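Local coordinates for tailspike protein (Siphovirus 9NA, PDB 3RIQ) that probably recognises the lipopolysaccharide of its Salmonella host as a trimeric right-handed beta-helix and cleaves it as an endorhamnosidase, at residues Arg96-Asp99 with Asn100-Val104; Asn41-Asp44 with Gly45-Val48. All coordinates share one frame; numbering follows the deposited sequence.

Interaction 1: Arg96-Asp99 with Asn100-Val104; sequences RFDD and NGNWV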
# COMPACT_ATOMS: atom_id res chain seq x y z
N ARG A 96 28.52 11.81 -8.18
CA ARG A 96 28.40 10.78 -9.25
C ARG A 96 27.28 11.05 -10.26
O ARG A 96 26.78 10.10 -10.87
CB ARG A 96 28.18 9.39 -8.60
CG ARG A 96 29.40 8.86 -7.82
CD ARG A 96 29.14 7.49 -7.23
NE ARG A 96 30.34 6.90 -6.63
CZ ARG A 96 31.35 6.35 -7.31
NH1 ARG A 96 31.32 6.29 -8.65
NH2 ARG A 96 32.40 5.85 -6.67
N PHE A 97 26.88 12.31 -10.43
CA PHE A 97 25.71 12.66 -11.25
C PHE A 97 26.01 13.78 -12.23
O PHE A 97 26.83 14.65 -11.98
CB PHE A 97 24.49 12.98 -10.36
CG PHE A 97 24.20 11.86 -9.39
CD1 PHE A 97 23.41 10.76 -9.79
CD2 PHE A 97 24.81 11.84 -8.13
CE1 PHE A 97 23.21 9.68 -8.93
CE2 PHE A 97 24.62 10.78 -7.26
CZ PHE A 97 23.82 9.68 -7.67
N ASP A 98 25.33 13.75 -13.37
CA ASP A 98 25.50 14.79 -14.38
C ASP A 98 24.43 15.88 -14.20
O ASP A 98 23.64 15.85 -13.24
CB ASP A 98 25.50 14.21 -15.81
CG ASP A 98 24.15 13.57 -16.23
OD1 ASP A 98 23.08 13.86 -15.62
OD2 ASP A 98 24.18 12.80 -17.23
N ASP A 99 24.40 16.81 -15.15
CA ASP A 99 23.50 17.95 -15.07
C ASP A 99 22.04 17.60 -15.26
O ASP A 99 21.18 18.46 -15.01
CB ASP A 99 23.94 19.04 -16.06
CG ASP A 99 25.19 19.76 -15.61
OD1 ASP A 99 25.53 19.67 -14.40
OD2 ASP A 99 25.83 20.43 -16.44
N ASN A 100 21.75 16.37 -15.70
CA ASN A 100 20.36 15.89 -15.79
C ASN A 100 19.99 15.05 -14.57
O ASN A 100 18.90 14.51 -14.52
CB ASN A 100 20.14 15.04 -17.05
CG ASN A 100 20.34 15.82 -18.35
OD1 ASN A 100 20.99 15.33 -19.27
ND2 ASN A 100 19.79 17.05 -18.41
N GLY A 101 20.91 14.91 -13.62
CA GLY A 101 20.67 14.05 -12.46
C GLY A 101 20.81 12.55 -12.74
O GLY A 101 20.28 11.71 -11.96
N ASN A 102 21.51 12.21 -13.83
CA ASN A 102 21.79 10.79 -14.15
C ASN A 102 23.18 10.33 -13.70
O ASN A 102 24.10 11.16 -13.58
CB ASN A 102 21.66 10.53 -15.66
CG ASN A 102 20.23 10.59 -16.15
OD1 ASN A 102 19.92 11.22 -17.18
ND2 ASN A 102 19.33 9.94 -15.42
N TRP A 103 23.33 9.03 -13.46
CA TRP A 103 24.64 8.49 -13.05
C TRP A 103 25.72 8.82 -14.06
O TRP A 103 25.51 8.71 -15.30
CB TRP A 103 24.58 6.97 -12.91
CG TRP A 103 23.79 6.49 -11.72
CD1 TRP A 103 22.49 5.99 -11.73
CD2 TRP A 103 24.21 6.46 -10.36
NE1 TRP A 103 22.11 5.64 -10.45
CE2 TRP A 103 23.14 5.92 -9.59
CE3 TRP A 103 25.40 6.83 -9.70
CZ2 TRP A 103 23.22 5.75 -8.19
CZ3 TRP A 103 25.48 6.65 -8.32
CH2 TRP A 103 24.40 6.10 -7.58
N VAL A 104 26.89 9.16 -13.53
CA VAL A 104 28.15 9.25 -14.27
C VAL A 104 29.00 8.07 -13.81
O VAL A 104 29.24 7.91 -12.61
CB VAL A 104 28.90 10.58 -13.98
CG1 VAL A 104 30.31 10.57 -14.64
CG2 VAL A 104 28.06 11.78 -14.45
O HOH W 1 29.02 6.26 -10.47
O HOH W 2 22.00 12.61 -18.66
O HOH W 3 25.65 10.58 -17.42

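Interaction 2: Asn41-Asp44 with Gly45-Val48; sequences NFID and GEAV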
# COMPACT_ATOMS: atom_id res chain seq x y z
N ASN A 41 32.11 25.79 18.68
CA ASN A 41 33.24 25.14 18.02
C ASN A 41 33.86 24.12 18.94
O ASN A 41 34.58 24.48 19.91
CB ASN A 41 34.25 26.22 17.61
CG ASN A 41 33.73 27.08 16.50
OD1 ASN A 41 33.37 28.24 16.70
ND2 ASN A 41 33.67 26.53 15.32
N PHE A 42 33.56 22.84 18.68
CA PHE A 42 34.09 21.75 19.52
C PHE A 42 35.38 21.20 18.98
O PHE A 42 35.70 21.38 17.78
CB PHE A 42 33.04 20.62 19.72
CG PHE A 42 32.76 19.78 18.49
CD1 PHE A 42 33.54 18.64 18.23
CD2 PHE A 42 31.71 20.10 17.65
CE1 PHE A 42 33.30 17.82 17.10
CE2 PHE A 42 31.44 19.28 16.53
CZ PHE A 42 32.23 18.14 16.25
N ILE A 43 36.13 20.55 19.86
CA ILE A 43 37.42 19.95 19.49
C ILE A 43 37.22 18.44 19.39
O ILE A 43 36.44 17.89 20.16
CB ILE A 43 38.57 20.34 20.52
CG1 ILE A 43 39.93 19.89 19.99
CG2 ILE A 43 38.27 19.81 21.97
CD1 ILE A 43 41.12 20.56 20.77
N ASP A 44 37.89 17.80 18.44
CA ASP A 44 37.78 16.35 18.26
C ASP A 44 38.11 15.61 19.56
O ASP A 44 39.21 15.77 20.13
CB ASP A 44 38.76 15.93 17.19
CG ASP A 44 38.72 14.43 16.90
OD1 ASP A 44 37.65 13.79 17.11
OD2 ASP A 44 39.78 13.89 16.49
N GLY A 45 37.14 14.83 20.07
CA GLY A 45 37.33 14.07 21.28
C GLY A 45 36.78 14.76 22.52
O GLY A 45 36.84 14.19 23.61
N GLU A 46 36.24 15.97 22.35
CA GLU A 46 35.62 16.70 23.45
C GLU A 46 34.51 15.85 24.08
O GLU A 46 33.82 15.10 23.38
CB GLU A 46 35.02 18.04 22.93
CG GLU A 46 34.47 18.93 24.07
CD GLU A 46 34.14 20.34 23.63
OE1 GLU A 46 33.30 20.98 24.31
OE2 GLU A 46 34.74 20.82 22.64
N ALA A 47 34.34 15.97 25.39
CA ALA A 47 33.30 15.24 26.07
C ALA A 47 32.49 16.19 26.95
O ALA A 47 33.02 17.18 27.51
CB ALA A 47 33.91 14.13 26.92
N VAL A 48 31.21 15.89 27.07
CA VAL A 48 30.27 16.64 27.91
C VAL A 48 29.58 15.64 28.82
O VAL A 48 28.94 14.68 28.33
CB VAL A 48 29.22 17.42 27.09
CG1 VAL A 48 28.32 18.24 28.01
CG2 VAL A 48 29.94 18.33 26.09

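Interaction 1: Arg96-Asp99 with Asn100-Val104
A tight antiparallel hairpin with a type I turn and a G1 beta bulge joins Arg96-Asp99 to Asn100-Val104, and its one bridged pair, Phe97 with Trp103, carries the main side-chain contact. The evidence for the bulge is that Asp98 is bonded to two successive residues: its O takes Gly101 N at 2.9 Å across the turn, while its N donates to Asn102 O. Gly101 has the positive phi (77°) usual at this position. Val104 N to Arg96 O, 2.8 Å, completes the frame, making Phe97 and Trp103 a non-hydrogen-bonded pair.

Their side chains run alongside each other in the same direction. Phe97 CE1 stands over the centre of the tryptophan six-membered ring, and Phe97 CZ comes within 3.5 Å of Trp103 CZ3. The ring planes are inclined by 41°, an oblique pairing. Arg96 adds its aliphatic part to the indole rim: CD lies in the ring plane at 3.9 Å from Trp103 CZ3.

Asp98 fastens the turn from within. With CG held between its backbone N and carbonyl carbon (chi1 65°), Asp98 brings OD1 to accept Asn100 N at 2.8 Å, an Asx turn, and Asn102 N at 2.9 Å, the two donors arriving from opposite faces of the carboxylate. OD2 instead reaches Trp103 O through a water that donates to both.

The hairpin belongs to the long excursion between strands 92-93 and 146-151. Arg96 anchors it through salt bridges to Asp128 and Asp130, Trp103 NE1 bonds to Asp319 O, and Phe97 packs on Gln274, with Arg242 in cation-pi contact. Val104 meets Thr109 and Val110 of helix 107-112.

Interaction 2: Asn41-Asp44 with Gly45-Val48
Glu46 reaches back across the mouth of a type II beta turn, Ile43 to Glu46, and holds the backbone N of Ile43, the residue that opens the turn. The turn connects strand 40-41 to strand 46-49 of the right-handed parallel beta-helix. Its defining bond runs from Glu46 N to Ile43 O, 2.9 Å, the donor tilted 32° from the carbonyl plane. Gly45 occupies the third position with phi 97°, where a side chain would collide with the carbonyl oxygen of Asp44.

A second bond spans the same gap by way of the side chain. Ile43 N points at Glu46 OE2, 3.1 Å away, and meets it nearly head-on to the C-O bond. The reach comes from a stretched glutamate, with CG anti to the backbone N (chi1 -175°) and the chain extended beyond it. Glu46 OE2 also lies 3.4 Å from Phe42 CB, and Ile43 CG2 sits against the glutamate at 3.8 Å from Glu46 CB, the two side chains crossing at about a right angle.

The next shell fixes both ends of the turn. Tyr40 OH bonds to Glu46 OE1, so each carboxylate oxygen has its own partner and the rotation of the group is set. On the strand side, Gly45 and Glu46 make backbone bonds to Val68 and Asn70, while Asp44 uses OD1 to accept Val68 N.

Overall arrangement
From the N terminus, the chain meets interaction 2 first. Residues 41-48 close a short turn between two beta-helix strands, 40-41 and 46-49, whose parallel partners 63-65 and 67-72 lie in the following coil. The chain then passes through strands 56-59 to 92-93 before interaction 1, at 96-104, closes a hairpin in the excursion that precedes strand 146-151. The two contacts are in series, neither nested nor crossed, and remain separate: their centres are 37 Å apart and their nearest atoms about 26 Å. Interaction 2 thus joins neighbouring strands within an early coil, whereas interaction 1 lays the excursion against loops of later coils.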